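Local coordinates for carbohydrate-binding protein (Flavonifractor plautii, PDB 6N1B) that probably removes the acetyl group from the N-acetylgalactosamine of the blood group A antigen, and binds the blood group B trisaccharide in its pocket, at residues A[273-278]-A[284-289]; A[301-306]-A[397-402]; A[240-245]-A[308-313]. All coordinates share one frame; numbering follows the deposited sequence.

Contact 1 (A[273-278]-A[284-289]). With CA (calcium ion), chain D.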
loop_
_atom_site.group_PDB
_atom_site.type_symbol
_atom_site.label_atom_id
_atom_site.label_comp_id
_atom_site.label_asym_id
_atom_site.label_seq_id
_atom_site.Cartn_x
_atom_site.Cartn_y
_atom_site.Cartn_z
ATOM N N GLN A 273 -5.950 2.132 -1.910
ATOM C CA GLN A 273 -5.763 1.499 -3.234
ATOM C C GLN A 273 -4.284 1.350 -3.587
ATOM O O GLN A 273 -3.444 2.066 -3.061
ATOM C CB GLN A 273 -6.452 2.308 -4.335
ATOM C CG GLN A 273 -5.988 3.777 -4.432
ATOM C CD GLN A 273 -6.601 4.729 -3.409
ATOM O OE1 GLN A 273 -7.827 4.630 -3.104
ATOM N NE2 GLN A 273 -5.774 5.677 -2.878
ATOM N N ASP A 274 -4.054 0.396 -4.515
ATOM C CA ASP A 274 -2.724 0.179 -5.128
ATOM C C ASP A 274 -3.023 0.041 -6.625
ATOM O O ASP A 274 -3.921 -0.658 -7.048
ATOM C CB ASP A 274 -2.072 -1.107 -4.598
ATOM C CG ASP A 274 -0.659 -1.320 -5.107
ATOM O OD1 ASP A 274 0.101 -0.302 -5.191
ATOM O OD2 ASP A 274 -0.268 -2.479 -5.346
ATOM N N VAL A 275 -2.145 0.672 -7.386
ATOM C CA VAL A 275 -2.239 0.626 -8.897
ATOM C C VAL A 275 -0.962 0.048 -9.484
ATOM O O VAL A 275 0.131 0.310 -8.998
ATOM C CB VAL A 275 -2.514 2.018 -9.482
ATOM C CG1 VAL A 275 -2.616 1.991 -11.014
ATOM C CG2 VAL A 275 -3.784 2.615 -8.875
ATOM N N GLN A 276 -1.109 -0.724 -10.569
ATOM C CA GLN A 276 0.018 -1.183 -11.384
ATOM C C GLN A 276 -0.292 -0.917 -12.856
ATOM O O GLN A 276 -1.417 -1.128 -13.279
ATOM C CB GLN A 276 0.251 -2.679 -11.209
ATOM C CG GLN A 276 0.764 -3.105 -9.851
ATOM C CD GLN A 276 2.227 -2.921 -9.749
ATOM O OE1 GLN A 276 3.022 -3.733 -10.265
ATOM N NE2 GLN A 276 2.671 -1.774 -9.150
ATOM N N TYR A 277 0.749 -0.528 -13.615
ATOM C CA TYR A 277 0.650 -0.699 -15.070
ATOM C C TYR A 277 1.083 -2.191 -15.364
ATOM O O TYR A 277 2.182 -2.564 -14.881
ATOM C CB TYR A 277 1.452 0.307 -15.884
ATOM C CG TYR A 277 1.199 0.078 -17.348
ATOM C CD1 TYR A 277 -0.004 0.513 -17.995
ATOM C CD2 TYR A 277 2.136 -0.623 -18.119
ATOM C CE1 TYR A 277 -0.268 0.196 -19.343
ATOM C CE2 TYR A 277 1.906 -0.881 -19.459
ATOM C CZ TYR A 277 0.738 -0.528 -20.055
ATOM O OH TYR A 277 0.462 -0.810 -21.361
ATOM N N VAL A 278 0.285 -2.886 -16.147
ATOM C CA VAL A 278 0.545 -4.300 -16.447
ATOM C C VAL A 278 0.804 -4.406 -17.942
ATOM O O VAL A 278 -0.120 -4.460 -18.753
ATOM C CB VAL A 278 -0.598 -5.177 -15.986
ATOM C CG1 VAL A 278 -0.249 -6.641 -16.299
ATOM C CG2 VAL A 278 -0.907 -5.024 -14.506
ATOM N N PHE A 284 -3.682 -0.236 -17.029
ATOM C CA PHE A 284 -3.544 -0.052 -15.594
ATOM C C PHE A 284 -4.591 -0.930 -14.887
ATOM O O PHE A 284 -5.729 -1.063 -15.345
ATOM C CB PHE A 284 -3.707 1.422 -15.172
ATOM C CG PHE A 284 -2.751 2.360 -15.795
ATOM C CD1 PHE A 284 -2.949 2.905 -17.053
ATOM C CD2 PHE A 284 -1.627 2.762 -15.107
ATOM C CE1 PHE A 284 -2.002 3.782 -17.641
ATOM C CE2 PHE A 284 -0.681 3.620 -15.626
ATOM C CZ PHE A 284 -0.864 4.123 -16.901
ATOM N N VAL A 285 -4.131 -1.509 -13.762
ATOM C CA VAL A 285 -4.951 -2.358 -12.914
ATOM C C VAL A 285 -4.854 -1.859 -11.517
ATOM O O VAL A 285 -3.804 -1.528 -11.038
ATOM C CB VAL A 285 -4.527 -3.842 -13.064
ATOM C CG1 VAL A 285 -5.410 -4.722 -12.179
ATOM C CG2 VAL A 285 -4.577 -4.301 -14.523
ATOM N N CYS A 286 -6.031 -1.806 -10.828
ATOM C CA CYS A 286 -6.058 -1.308 -9.440
ATOM C C CYS A 286 -6.885 -2.274 -8.565
ATOM O O CYS A 286 -7.944 -2.743 -8.941
ATOM C CB CYS A 286 -6.718 0.096 -9.455
ATOM S SG CYS A 286 -7.008 0.746 -7.767
ATOM N N ILE A 287 -6.272 -2.522 -7.394
ATOM C CA ILE A 287 -7.011 -3.184 -6.324
ATOM C C ILE A 287 -7.398 -2.104 -5.342
ATOM O O ILE A 287 -6.556 -1.451 -4.724
ATOM C CB ILE A 287 -6.110 -4.305 -5.660
ATOM C CG1 ILE A 287 -5.912 -5.415 -6.613
ATOM C CG2 ILE A 287 -6.799 -4.778 -4.418
ATOM C CD1 ILE A 287 -5.125 -6.594 -6.056
ATOM N N SER A 288 -8.710 -1.947 -5.191
ATOM C CA SER A 288 -9.322 -0.919 -4.325
ATOM C C SER A 288 -9.939 -1.565 -3.070
ATOM O O SER A 288 -10.816 -2.437 -3.213
ATOM C CB SER A 288 -10.429 -0.187 -5.125
ATOM O OG SER A 288 -11.183 0.626 -4.282
ATOM N N GLN A 289 -9.495 -1.129 -1.912
ATOM C CA GLN A 289 -10.209 -1.425 -0.670
ATOM C C GLN A 289 -11.334 -0.404 -0.601
ATOM O O GLN A 289 -11.086 0.817 -0.574
ATOM C CB GLN A 289 -9.251 -1.229 0.526
ATOM C CG GLN A 289 -9.967 -1.404 1.841
ATOM C CD GLN A 289 -9.222 -0.846 3.029
ATOM O OE1 GLN A 289 -8.090 -0.351 2.889
ATOM N NE2 GLN A 289 -9.908 -0.823 4.219
HETATM CA CA CA D . 2.498 0.041 -5.179
HETATM O O HOH W 1 -9.921 2.763 -3.097
HETATM O O HOH W 2 2.179 -2.082 -6.123
HETATM O O HOH W 3 1.855 1.236 -7.157
HETATM O O HOH W 4 4.869 -1.334 -5.608
HETATM O O HOH W 5 4.254 1.561 -5.943
#

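Contact 2 (A[301-306]-A[397-402])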
loop_
_atom_site.group_PDB
_atom_site.type_symbol
_atom_site.label_atom_id
_atom_site.label_comp_id
_atom_site.label_asym_id
_atom_site.label_seq_id
_atom_site.Cartn_x
_atom_site.Cartn_y
_atom_site.Cartn_z
ATOM N N LEU A 301 -12.164 -5.917 -1.159
ATOM C CA LEU A 301 -11.413 -5.433 -2.315
ATOM C C LEU A 301 -12.306 -5.655 -3.552
ATOM O O LEU A 301 -12.972 -6.652 -3.715
ATOM C CB LEU A 301 -10.132 -6.246 -2.552
ATOM C CG LEU A 301 -9.145 -6.242 -1.418
ATOM C CD1 LEU A 301 -7.912 -7.046 -1.735
ATOM C CD2 LEU A 301 -8.796 -4.855 -0.901
ATOM N N HIS A 302 -12.173 -4.664 -4.476
ATOM C CA HIS A 302 -12.668 -4.759 -5.840
ATOM C C HIS A 302 -11.492 -4.511 -6.858
ATOM O O HIS A 302 -10.570 -3.819 -6.460
ATOM C CB HIS A 302 -13.899 -3.885 -6.126
ATOM C CG HIS A 302 -15.188 -4.458 -5.620
ATOM N ND1 HIS A 302 -16.083 -5.088 -6.511
ATOM C CD2 HIS A 302 -15.762 -4.508 -4.412
ATOM C CE1 HIS A 302 -17.116 -5.533 -5.804
ATOM N NE2 HIS A 302 -16.946 -5.203 -4.546
ATOM N N LEU A 303 -11.687 -5.009 -8.053
ATOM C CA LEU A 303 -10.739 -4.790 -9.128
ATOM C C LEU A 303 -11.310 -3.753 -10.110
ATOM O O LEU A 303 -12.478 -3.884 -10.488
ATOM C CB LEU A 303 -10.444 -6.109 -9.843
ATOM C CG LEU A 303 -9.247 -6.141 -10.795
ATOM C CD1 LEU A 303 -8.008 -6.056 -9.961
ATOM C CD2 LEU A 303 -9.327 -7.352 -11.666
ATOM N N THR A 304 -10.449 -2.847 -10.580
ATOM C CA THR A 304 -10.897 -1.850 -11.546
ATOM C C THR A 304 -9.725 -1.646 -12.516
ATOM O O THR A 304 -8.557 -1.731 -12.105
ATOM C CB THR A 304 -11.382 -0.590 -10.850
ATOM O OG1 THR A 304 -11.901 0.290 -11.872
ATOM C CG2 THR A 304 -10.392 0.095 -9.964
ATOM N N THR A 305 -9.998 -1.375 -13.778
ATOM C CA THR A 305 -8.968 -1.250 -14.770
ATOM C C THR A 305 -9.153 -0.005 -15.635
ATOM O O THR A 305 -10.283 0.554 -15.675
ATOM C CB THR A 305 -8.895 -2.486 -15.668
ATOM O OG1 THR A 305 -10.032 -2.584 -16.521
ATOM C CG2 THR A 305 -8.713 -3.782 -14.930
ATOM N N SER A 306 -8.097 0.385 -16.338
ATOM C CA SER A 306 -8.107 1.602 -17.171
ATOM C C SER A 306 -7.035 1.553 -18.204
ATOM O O SER A 306 -5.900 1.165 -17.928
ATOM C CB SER A 306 -7.817 2.782 -16.267
ATOM O OG SER A 306 -7.694 4.013 -17.011
ATOM N N VAL A 397 -6.839 -15.329 -15.391
ATOM C CA VAL A 397 -8.030 -15.725 -16.110
ATOM C C VAL A 397 -9.063 -16.288 -15.145
ATOM O O VAL A 397 -10.252 -15.966 -15.257
ATOM C CB VAL A 397 -7.662 -16.730 -17.251
ATOM C CG1 VAL A 397 -8.850 -17.420 -17.836
ATOM C CG2 VAL A 397 -6.835 -16.030 -18.316
ATOM N N GLU A 398 -8.642 -17.162 -14.213
ATOM C CA GLU A 398 -9.639 -17.711 -13.326
ATOM C C GLU A 398 -10.266 -16.653 -12.414
ATOM O O GLU A 398 -11.477 -16.682 -12.118
ATOM C CB GLU A 398 -9.023 -18.874 -12.451
ATOM C CG GLU A 398 -8.648 -20.063 -13.293
ATOM C CD GLU A 398 -9.783 -20.827 -13.877
ATOM O OE1 GLU A 398 -10.955 -20.715 -13.456
ATOM O OE2 GLU A 398 -9.484 -21.683 -14.792
ATOM N N MET A 399 -9.446 -15.708 -11.993
ATOM C CA MET A 399 -9.939 -14.581 -11.211
ATOM C C MET A 399 -11.037 -13.831 -11.994
ATOM O O MET A 399 -12.136 -13.543 -11.450
ATOM C CB MET A 399 -8.826 -13.652 -10.883
ATOM C CG MET A 399 -9.262 -12.354 -10.149
ATOM S SD MET A 399 -7.973 -11.062 -10.253
ATOM C CE MET A 399 -8.041 -10.675 -11.955
ATOM N N MET A 400 -10.724 -13.481 -13.239
ATOM C CA MET A 400 -11.699 -12.740 -14.111
ATOM C C MET A 400 -12.994 -13.552 -14.296
ATOM O O MET A 400 -14.075 -12.967 -14.251
ATOM C CB MET A 400 -11.060 -12.462 -15.431
ATOM C CG MET A 400 -9.913 -11.449 -15.378
ATOM S SD MET A 400 -10.374 -9.783 -14.882
ATOM C CE MET A 400 -11.141 -9.218 -16.398
ATOM N N ARG A 401 -12.870 -14.852 -14.424
ATOM C CA ARG A 401 -14.058 -15.708 -14.629
ATOM C C ARG A 401 -14.982 -15.574 -13.392
ATOM O O ARG A 401 -16.247 -15.451 -13.514
ATOM C CB ARG A 401 -13.697 -17.163 -14.875
ATOM C CG ARG A 401 -13.054 -17.346 -16.191
ATOM C CD ARG A 401 -12.586 -18.773 -16.430
ATOM N NE ARG A 401 -12.124 -18.847 -17.778
ATOM C CZ ARG A 401 -11.579 -19.890 -18.318
ATOM N NH1 ARG A 401 -11.412 -21.038 -17.653
ATOM N NH2 ARG A 401 -11.237 -19.853 -19.550
ATOM N N VAL A 402 -14.382 -15.568 -12.206
ATOM C CA VAL A 402 -15.193 -15.430 -11.001
ATOM C C VAL A 402 -15.772 -14.021 -10.931
ATOM O O VAL A 402 -16.986 -13.840 -10.657
ATOM C CB VAL A 402 -14.427 -15.741 -9.728
ATOM C CG1 VAL A 402 -15.179 -15.431 -8.473
ATOM C CG2 VAL A 402 -13.971 -17.204 -9.737
#

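Contact 3 (A[240-245]-A[308-313])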
loop_
_atom_site.group_PDB
_atom_site.type_symbol
_atom_site.label_atom_id
_atom_site.label_comp_id
_atom_site.label_asym_id
_atom_site.label_seq_id
_atom_site.Cartn_x
_atom_site.Cartn_y
_atom_site.Cartn_z
ATOM N N MET A 240 -5.860 11.931 -9.283
ATOM C CA MET A 240 -4.514 11.657 -9.784
ATOM C C MET A 240 -3.746 12.940 -9.965
ATOM O O MET A 240 -4.310 14.011 -10.170
ATOM C CB MET A 240 -4.627 10.835 -11.118
ATOM C CG MET A 240 -5.062 11.719 -12.274
ATOM S SD MET A 240 -5.581 10.795 -13.751
ATOM C CE MET A 240 -4.114 9.906 -14.067
ATOM N N ARG A 241 -2.415 12.812 -9.869
ATOM C CA ARG A 241 -1.469 13.860 -10.128
ATOM C C ARG A 241 -0.329 13.312 -10.992
ATOM O O ARG A 241 -0.020 12.110 -10.937
ATOM C CB ARG A 241 -0.858 14.415 -8.839
ATOM C CG ARG A 241 -1.853 15.049 -7.912
ATOM C CD ARG A 241 -1.188 15.292 -6.571
ATOM N NE ARG A 241 -1.944 16.194 -5.635
ATOM C CZ ARG A 241 -2.916 15.862 -4.898
ATOM N NH1 ARG A 241 -3.345 14.602 -4.849
ATOM N NH2 ARG A 241 -3.537 16.701 -4.101
ATOM N N TYR A 242 0.294 14.201 -11.763
ATOM C CA TYR A 242 1.384 13.886 -12.625
ATOM C C TYR A 242 2.668 14.556 -12.155
ATOM O O TYR A 242 2.679 15.659 -11.595
ATOM C CB TYR A 242 1.061 14.348 -14.030
ATOM C CG TYR A 242 -0.107 13.611 -14.714
ATOM C CD1 TYR A 242 0.025 12.395 -15.320
ATOM C CD2 TYR A 242 -1.371 14.203 -14.756
ATOM C CE1 TYR A 242 -0.964 11.767 -15.997
ATOM C CE2 TYR A 242 -2.437 13.576 -15.427
ATOM C CZ TYR A 242 -2.216 12.337 -16.045
ATOM O OH TYR A 242 -3.221 11.716 -16.773
ATOM N N SER A 243 3.804 13.921 -12.480
ATOM C CA SER A 243 5.108 14.460 -12.120
ATOM C C SER A 243 6.170 13.986 -13.153
ATOM O O SER A 243 6.190 12.790 -13.469
ATOM C CB SER A 243 5.572 14.010 -10.747
ATOM O OG SER A 243 6.912 14.423 -10.494
ATOM N N ASP A 244 7.063 14.842 -13.585
ATOM C CA ASP A 244 8.161 14.407 -14.414
ATOM C C ASP A 244 9.165 13.496 -13.729
ATOM O O ASP A 244 9.899 12.758 -14.377
ATOM C CB ASP A 244 8.831 15.582 -15.121
ATOM C CG ASP A 244 8.013 16.067 -16.298
ATOM O OD1 ASP A 244 7.594 15.194 -17.128
ATOM O OD2 ASP A 244 7.810 17.282 -16.414
ATOM N N ASP A 245 9.310 13.621 -12.413
ATOM C CA ASP A 245 10.389 12.987 -11.670
ATOM C C ASP A 245 9.941 12.219 -10.446
ATOM O O ASP A 245 10.777 11.509 -9.841
ATOM C CB ASP A 245 11.462 14.044 -11.291
ATOM C CG ASP A 245 10.997 15.118 -10.418
ATOM O OD1 ASP A 245 9.802 15.227 -10.047
ATOM O OD2 ASP A 245 11.867 16.000 -10.112
ATOM N N ASP A 308 -5.803 4.311 -19.547
ATOM C CA ASP A 308 -5.085 5.564 -19.424
ATOM C C ASP A 308 -4.719 6.042 -18.117
ATOM O O ASP A 308 -3.997 7.057 -17.958
ATOM C CB ASP A 308 -5.840 6.697 -20.246
ATOM C CG ASP A 308 -7.255 6.862 -19.834
ATOM O OD1 ASP A 308 -7.615 6.440 -18.728
ATOM O OD2 ASP A 308 -8.046 7.470 -20.564
ATOM N N GLY A 309 -5.239 5.390 -17.050
ATOM C CA GLY A 309 -5.043 5.868 -15.703
ATOM C C GLY A 309 -6.090 6.824 -15.183
ATOM O O GLY A 309 -6.126 7.139 -13.994
ATOM N N VAL A 310 -6.860 7.386 -16.147
ATOM C CA VAL A 310 -7.857 8.423 -15.901
ATOM C C VAL A 310 -9.267 7.922 -15.798
ATOM O O VAL A 310 -10.014 8.296 -14.855
ATOM C CB VAL A 310 -7.759 9.566 -16.969
ATOM C CG1 VAL A 310 -8.630 10.756 -16.563
ATOM C CG2 VAL A 310 -6.357 10.015 -17.252
ATOM N N ASN A 311 -9.621 7.095 -16.789
ATOM C CA ASN A 311 -10.982 6.585 -16.979
ATOM C C ASN A 311 -11.019 5.117 -16.709
ATOM O O ASN A 311 -10.295 4.364 -17.397
ATOM C CB ASN A 311 -11.391 6.932 -18.415
ATOM C CG ASN A 311 -11.347 8.418 -18.652
ATOM O OD1 ASN A 311 -12.175 9.142 -18.109
ATOM N ND2 ASN A 311 -10.354 8.877 -19.433
ATOM N N TRP A 312 -11.770 4.726 -15.703
ATOM C CA TRP A 312 -11.750 3.366 -15.185
ATOM C C TRP A 312 -13.057 2.642 -15.373
ATOM O O TRP A 312 -14.091 3.287 -15.635
ATOM C CB TRP A 312 -11.446 3.428 -13.671
ATOM C CG TRP A 312 -10.092 3.997 -13.326
ATOM C CD1 TRP A 312 -9.736 5.312 -13.343
ATOM C CD2 TRP A 312 -8.898 3.278 -13.008
ATOM N NE1 TRP A 312 -8.406 5.484 -13.041
ATOM C CE2 TRP A 312 -7.890 4.219 -12.856
ATOM C CE3 TRP A 312 -8.598 1.925 -12.874
ATOM C CZ2 TRP A 312 -6.534 3.832 -12.575
ATOM C CZ3 TRP A 312 -7.302 1.564 -12.640
ATOM C CH2 TRP A 312 -6.271 2.487 -12.474
ATOM N N GLU A 313 -13.001 1.337 -15.190
ATOM C CA GLU A 313 -14.235 0.523 -15.113
ATOM C C GLU A 313 -13.966 -0.632 -14.175
ATOM O O GLU A 313 -13.070 -1.432 -14.387
ATOM C CB GLU A 313 -14.677 0.050 -16.494
ATOM C CG GLU A 313 -16.053 -0.678 -16.480
ATOM C CD GLU A 313 -16.468 -1.060 -17.886
ATOM O OE1 GLU A 313 -17.265 -0.420 -18.382
ATOM O OE2 GLU A 313 -16.096 -2.050 -18.467
#

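Contact 1 (A[273-278]-A[284-289])
Asp274, paired with Ile287 through the backbone, holds out a carboxylate that is gripped at both oxygens. Asp274 OD1 binds the calcium ion at 2.4 Å and is also hydrogen-bonded to Thr208 OG1. Asp274 OD2 accepts from a calcium-bound water at 2.6 Å and from the backbone N of Phe339, which fixes the rotation of the group. A chi1 of -175° sets CG anti to the backbone N and carries the carboxylate out past the edge of the strand toward the metal, which Asp56 and Asp122 also ligate. A second water on the calcium donates to Val275 O, tying the metal to the strand itself. Alongside the site the two strands form an antiparallel hairpin, the inner pair of one four-stranded blade of what is probably a five-bladed beta-propeller. Asp274 with Ile287 and Gln276 with Val285 are hydrogen-bonded pairs; the shortest link is Val285 N to Gln276 O at 2.8 Å, nearly straight at 171°. Gln276 O also takes a CA-H contact from Phe284. Val275 and Cys286 face the opposite side of the sheet from Asp274, where Val275 CG2 lies 3.9 Å from Cys286 SG. On that same side Tyr277 and Phe284 make a T-shaped stack with centroids 5.0 Å apart and planes at 69°. The Tyr277 edge leads with CD1, poised 3.7 Å above the centre of the Phe284 ring, and Val210 of strand 207-212 packs against both residues. At the far end Gln273 turns its amide away from the hairpin: OE1 accepts from a water that also bonds Ser288 OG, while NE2 is held by Ser206 O. On the face that carries Asp274 and Gln276, Val278 CG2 touches Val285 CG2 at 3.7 Å.

Contact 2 (A[301-306]-A[397-402])
Leu303 reaches out from strand 300-306 and sets one methyl, CD2, against the paired ends of Met399 and Met400 on helix 396-404, whose CE and SD lie side by side. The tight spot is Leu303 CD2 against Met399 CE at 3.6 Å, methyl on methyl, with the two side chains crossing at about a right angle. Met399 gets there by running extended from the helix, CG anti to the backbone N (chi1 175°), and then bending at chi3 so that CE turns onto the leucine. Met400 takes a more folded path, bent at chi2 and chi3, and touches more loosely: its SD stops 4.2 Å from Leu303 CD2. Backbones stay well apart, with 9.4 Å between Leu303 CA and Met400 CA, so the contact is made by side-chain ends and is purely apolar. Leu303 is held from its own sheet by Val285, and Met400 also leans on Tyr409. Away from the strand the helix carries a looser, more solvent-facing pair. There Glu398, exposed, and Arg401, partly so, form a long salt bridge, OE2 to NH1 at 3.5 Å. One face of the guanidinium rests over Val397 CG1, and its NE donates to Tyr409 O. Leu303 thus binds a strand of one four-stranded antiparallel sheet to the helix that leaves the next, two neighbouring blades of what is probably a beta-propeller.

Contact 3 (A[240-245]-A[308-313])
Met240 starts from a cramped chi1 of 75°, CG lying between its own N and carbonyl carbon, runs extended through chi2 and bends at chi3, bringing its thioether end onto Gly309 and Val310. Met240 SD meets Val310 CG2 at 3.7 Å, while Met240 CE lies 3.4 Å from Gly309 O. In Tyr242 a chi1 of -66° sets CG beside the backbone N and swings the ring across Val310, its OH 3.6 Å from the same CG2; the OH is also hydrogen-bonded to Arg215 NH1. Gly309 O is further engaged by Trp221 NE1 and, weakly, by Trp312 NE1. The turn receiving these side chains is shaped by Asp308. Its OD1 takes Val310 N from above the carboxylate plane at 2.9 Å and Asn311 N on the syn side, giving an Asx turn and an Asx motif; Asp308 OD2 accepts Asn311 ND2 at 2.9 Å. Ser306 OG bonds the N atoms of Asp308 and Gly309 and Asn311 O, and the Trp312 ring packs inward on Phe284 and Cys286. This Ser-x-Asp-Gly-x-x-Trp turn, echoed from Ser243 to Trp249 in the neighbouring sheet, resembles the Asp-box found in beta-propellers.

Contacts 1 and 2 share one sheet, centres 11 Å apart: strand 283-291 bonds strand 300-306 through Phe284 N to Ser306 O and Cys286 N to Thr304 O, both 2.8 Å. Contact 3 ties the turn after strand 300-306 to the neighbouring sheet, its centre 12 Å from contact 1, with Phe284 CD1 3.4 Å from Gly309 N. Contacts 2 and 3, centres 20 Å apart, meet where Thr305 O lies 2.9 Å from Glu313 N. Contact 1 alone carries a calcium ligand. Its Gln273 side chain lies about 11 Å from the alpha-galactose of the bound glycan and about 9 Å from another calcium, probably the one bound by Asp120 and His272; Trp271 lines the glycan pocket.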